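Local coordinates for acyl-CoA dehydrogenase FadE3 (PDB 4IV6), which belongs to the acyl-CoA dehydrogenase family of flavoproteins and holds dihydroflavine-adenine dinucleotide in a four-chain assembly, at residues S198-K203 and G208-E213. Sequence-based numbering, arbitrary orientation.
Sequences SRDLPK and GVESCE. With FDA (dihydroflavine-adenine dinucleotide), chain D.
At the loop end of a beta hairpin that borders the flavin pocket, Lys203 reaches from 198-203 to 208-213 and gives NZ to Val209 O at 2.6 Å, the donor tilted 30° from the carbonyl plane. A bend in its chain (chi3 -88°) brings the amine to this carbonyl, while CD lies 3.6 Å from the flavin methyl C7M. NZ also donates a weak hydrogen bond to Ser211 OG and is held further by Tyr206, through its carbonyl and a cation-pi contact. Ser211 OG, hydrogen-bonded to the hydroxyl of Ser159, sits 3.6 Å from flavin C6. The antiparallel hairpin, part of the middle-domain beta sheet of the acyl-CoA dehydrogenase fold, is joined by Leu201 N to Ser211 O (2.8 Å) and Ser198 N to Glu213 O (2.7 Å), both donors lying nearly in line with the C=O bond. Just past the end of strand 195-200, a water accepts from Ser211 N and donates to Leu201 O. Asp200 and Cys212 form a non-hydrogen-bonded pair, OD1 3.4 Å from SG; the same OD1 is in a salt bridge with Arg162. On the other face, Arg199 NH2 is modelled 2.3 Å from Glu213 OE2, a doubtfully short salt bridge, guanidinium and carboxylate planes 88° apart.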
loop_
_atom_site.group_PDB
_atom_site.type_symbol
_atom_site.label_atom_id
_atom_site.label_comp_id
_atom_site.label_asym_id
_atom_site.label_seq_id
_atom_site.Cartn_x
_atom_site.Cartn_y
_atom_site.Cartn_z
ATOM N N SER B 198 -0.173 -9.720 -39.330
ATOM C CA SER B 198 -0.587 -8.498 -40.013
ATOM C C SER B 198 0.288 -7.332 -39.672
ATOM O O SER B 198 0.561 -6.508 -40.567
ATOM C CB SER B 198 -2.084 -8.157 -39.764
ATOM O OG SER B 198 -2.961 -9.256 -40.031
ATOM N N ARG B 199 0.714 -7.210 -38.418
ATOM C CA ARG B 199 1.705 -6.145 -38.063
ATOM C C ARG B 199 2.263 -6.331 -36.644
ATOM O O ARG B 199 1.599 -6.982 -35.835
ATOM C CB ARG B 199 1.071 -4.755 -38.155
ATOM C CG ARG B 199 0.099 -4.446 -37.028
ATOM C CD ARG B 199 -0.750 -3.240 -37.333
ATOM N NE ARG B 199 -1.871 -3.135 -36.414
ATOM C CZ ARG B 199 -2.957 -3.902 -36.466
ATOM N NH1 ARG B 199 -3.090 -4.848 -37.397
ATOM N NH2 ARG B 199 -3.921 -3.726 -35.574
ATOM N N ASP B 200 3.476 -5.847 -36.397
ATOM C CA ASP B 200 4.092 -5.828 -35.057
ATOM C C ASP B 200 3.538 -4.664 -34.260
ATOM O O ASP B 200 3.615 -3.542 -34.716
ATOM C CB ASP B 200 5.592 -5.643 -35.143
ATOM C CG ASP B 200 6.292 -6.850 -35.740
ATOM O OD1 ASP B 200 5.596 -7.839 -36.087
ATOM O OD2 ASP B 200 7.538 -6.811 -35.867
ATOM N N LEU B 201 3.005 -4.920 -33.073
ATOM C CA LEU B 201 2.345 -3.879 -32.322
ATOM C C LEU B 201 3.378 -3.128 -31.462
ATOM O O LEU B 201 4.129 -3.745 -30.751
ATOM C CB LEU B 201 1.221 -4.499 -31.496
ATOM C CG LEU B 201 0.198 -5.290 -32.337
ATOM C CD1 LEU B 201 -0.764 -6.060 -31.455
ATOM C CD2 LEU B 201 -0.581 -4.404 -33.294
ATOM N N PRO B 202 3.435 -1.795 -31.542
ATOM C CA PRO B 202 4.438 -1.108 -30.733
ATOM C C PRO B 202 4.092 -1.066 -29.238
ATOM O O PRO B 202 2.931 -0.814 -28.852
ATOM C CB PRO B 202 4.511 0.286 -31.347
ATOM C CG PRO B 202 3.206 0.471 -31.999
ATOM C CD PRO B 202 2.803 -0.893 -32.517
ATOM N N LYS B 203 5.107 -1.347 -28.420
ATOM C CA LYS B 203 4.937 -1.717 -27.001
ATOM C C LYS B 203 5.835 -0.876 -26.083
ATOM O O LYS B 203 6.915 -0.459 -26.476
ATOM C CB LYS B 203 5.391 -3.173 -26.777
ATOM C CG LYS B 203 4.652 -4.217 -27.505
ATOM C CD LYS B 203 5.122 -5.605 -27.138
ATOM C CE LYS B 203 6.292 -6.056 -28.012
ATOM N NZ LYS B 203 6.478 -7.514 -27.793
ATOM N N GLY B 208 12.085 -6.489 -28.795
ATOM C CA GLY B 208 12.819 -7.587 -29.466
ATOM C C GLY B 208 11.908 -8.702 -29.969
ATOM O O GLY B 208 11.995 -9.092 -31.143
ATOM N N VAL B 209 11.051 -9.206 -29.078
ATOM C CA VAL B 209 9.951 -10.140 -29.416
ATOM C C VAL B 209 8.740 -9.423 -30.005
ATOM O O VAL B 209 8.234 -8.467 -29.418
ATOM C CB VAL B 209 9.482 -10.902 -28.153
ATOM C CG1 VAL B 209 8.139 -11.614 -28.366
ATOM C CG2 VAL B 209 10.555 -11.901 -27.751
ATOM N N GLU B 210 8.263 -9.909 -31.150
ATOM C CA GLU B 210 7.105 -9.320 -31.812
ATOM C C GLU B 210 5.809 -9.810 -31.160
ATOM O O GLU B 210 5.750 -10.938 -30.714
ATOM C CB GLU B 210 7.129 -9.605 -33.318
ATOM C CG GLU B 210 6.686 -11.000 -33.784
ATOM C CD GLU B 210 7.696 -12.127 -33.568
ATOM O OE1 GLU B 210 8.752 -11.909 -32.924
ATOM O OE2 GLU B 210 7.434 -13.250 -34.055
ATOM N N SER B 211 4.816 -8.924 -31.060
ATOM C CA SER B 211 3.434 -9.286 -30.782
ATOM C C SER B 211 2.587 -8.733 -31.896
ATOM O O SER B 211 2.751 -7.567 -32.268
ATOM C CB SER B 211 2.976 -8.736 -29.440
ATOM O OG SER B 211 3.714 -9.406 -28.408
ATOM N N CYS B 212 1.702 -9.563 -32.427
ATOM C CA CYS B 212 1.032 -9.271 -33.687
ATOM C C CYS B 212 -0.482 -9.414 -33.708
ATOM O O CYS B 212 -1.071 -10.199 -32.943
ATOM C CB CYS B 212 1.590 -10.210 -34.754
ATOM S SG CYS B 212 3.391 -10.147 -34.940
ATOM N N GLU B 213 -1.086 -8.667 -34.620
ATOM C CA GLU B 213 -2.437 -8.931 -35.057
ATOM C C GLU B 213 -2.449 -10.006 -36.142
ATOM O O GLU B 213 -1.637 -9.971 -37.062
ATOM C CB GLU B 213 -3.122 -7.677 -35.577
ATOM C CG GLU B 213 -4.616 -7.878 -35.806
ATOM C CD GLU B 213 -5.288 -6.612 -36.330
ATOM O OE1 GLU B 213 -5.752 -6.561 -37.490
ATOM O OE2 GLU B 213 -5.273 -5.636 -35.573
HETATM P PA FDA D . -9.971 -6.471 -21.248
HETATM O O1A FDA D . -10.509 -7.872 -21.095
HETATM O O2A FDA D . -10.557 -5.537 -22.270
HETATM O O5B FDA D . -10.019 -5.773 -19.808
HETATM C C5B FDA D . -9.772 -4.362 -19.608
HETATM C C4B FDA D . -9.811 -4.058 -18.100
HETATM O O4B FDA D . -11.038 -4.522 -17.504
HETATM C C3B FDA D . -8.717 -4.778 -17.341
HETATM O O3B FDA D . -8.376 -4.011 -16.166
HETATM C C2B FDA D . -9.389 -6.085 -16.979
HETATM O O2B FDA D . -8.808 -6.763 -15.869
HETATM C C1B FDA D . -10.761 -5.580 -16.600
HETATM N N9A FDA D . -11.820 -6.624 -16.678
HETATM C C8A FDA D . -12.315 -7.158 -17.816
HETATM N N7A FDA D . -13.294 -8.039 -17.529
HETATM C C5A FDA D . -13.411 -8.070 -16.180
HETATM C C6A FDA D . -14.233 -8.777 -15.212
HETATM N N6A FDA D . -15.146 -9.650 -15.642
HETATM N N1A FDA D . -14.067 -8.555 -13.889
HETATM C C2A FDA D . -13.171 -7.652 -13.457
HETATM N N3A FDA D . -12.364 -6.958 -14.289
HETATM C C4A FDA D . -12.459 -7.117 -15.625
HETATM N N1 FDA D . -2.673 -13.078 -25.746
HETATM C C2 FDA D . -2.552 -14.220 -26.417
HETATM O O2 FDA D . -3.579 -14.869 -26.693
HETATM N N3 FDA D . -1.356 -14.697 -26.807
HETATM C C4 FDA D . -0.197 -14.078 -26.582
HETATM O O4 FDA D . 0.894 -14.555 -26.997
HETATM C C4X FDA D . -0.242 -12.816 -25.816
HETATM N N5 FDA D . 0.854 -12.077 -25.546
HETATM C C5X FDA D . 0.715 -10.762 -25.240
HETATM C C6 FDA D . 1.785 -9.868 -25.363
HETATM C C7 FDA D . 1.658 -8.524 -25.014
HETATM C C7M FDA D . 2.809 -7.567 -25.185
HETATM C C8 FDA D . 0.431 -8.052 -24.506
HETATM C C8M FDA D . 0.194 -6.617 -24.093
HETATM C C9 FDA D . -0.632 -8.934 -24.392
HETATM C C9A FDA D . -0.511 -10.281 -24.770
HETATM N N10 FDA D . -1.630 -11.135 -24.672
HETATM C C10 FDA D . -1.584 -12.328 -25.428
HETATM C "C1'" FDA D . -2.945 -10.497 -24.541
HETATM C "C2'" FDA D . -3.301 -10.496 -23.070
HETATM O "O2'" FDA D . -3.525 -11.822 -22.591
HETATM C "C3'" FDA D . -4.540 -9.622 -22.878
HETATM O "O3'" FDA D . -4.130 -8.261 -22.958
HETATM C "C4'" FDA D . -5.235 -9.845 -21.555
HETATM O "O4'" FDA D . -6.016 -11.039 -21.727
HETATM C "C5'" FDA D . -6.207 -8.700 -21.215
HETATM O "O5'" FDA D . -7.038 -8.474 -22.330
HETATM P P FDA D . -7.647 -7.076 -22.760
HETATM O O1P FDA D . -8.619 -7.450 -23.861
HETATM O O2P FDA D . -6.540 -6.125 -23.062
HETATM O O3P FDA D . -8.383 -6.593 -21.409
HETATM O O HOH W 1 5.761 -6.269 -31.685
#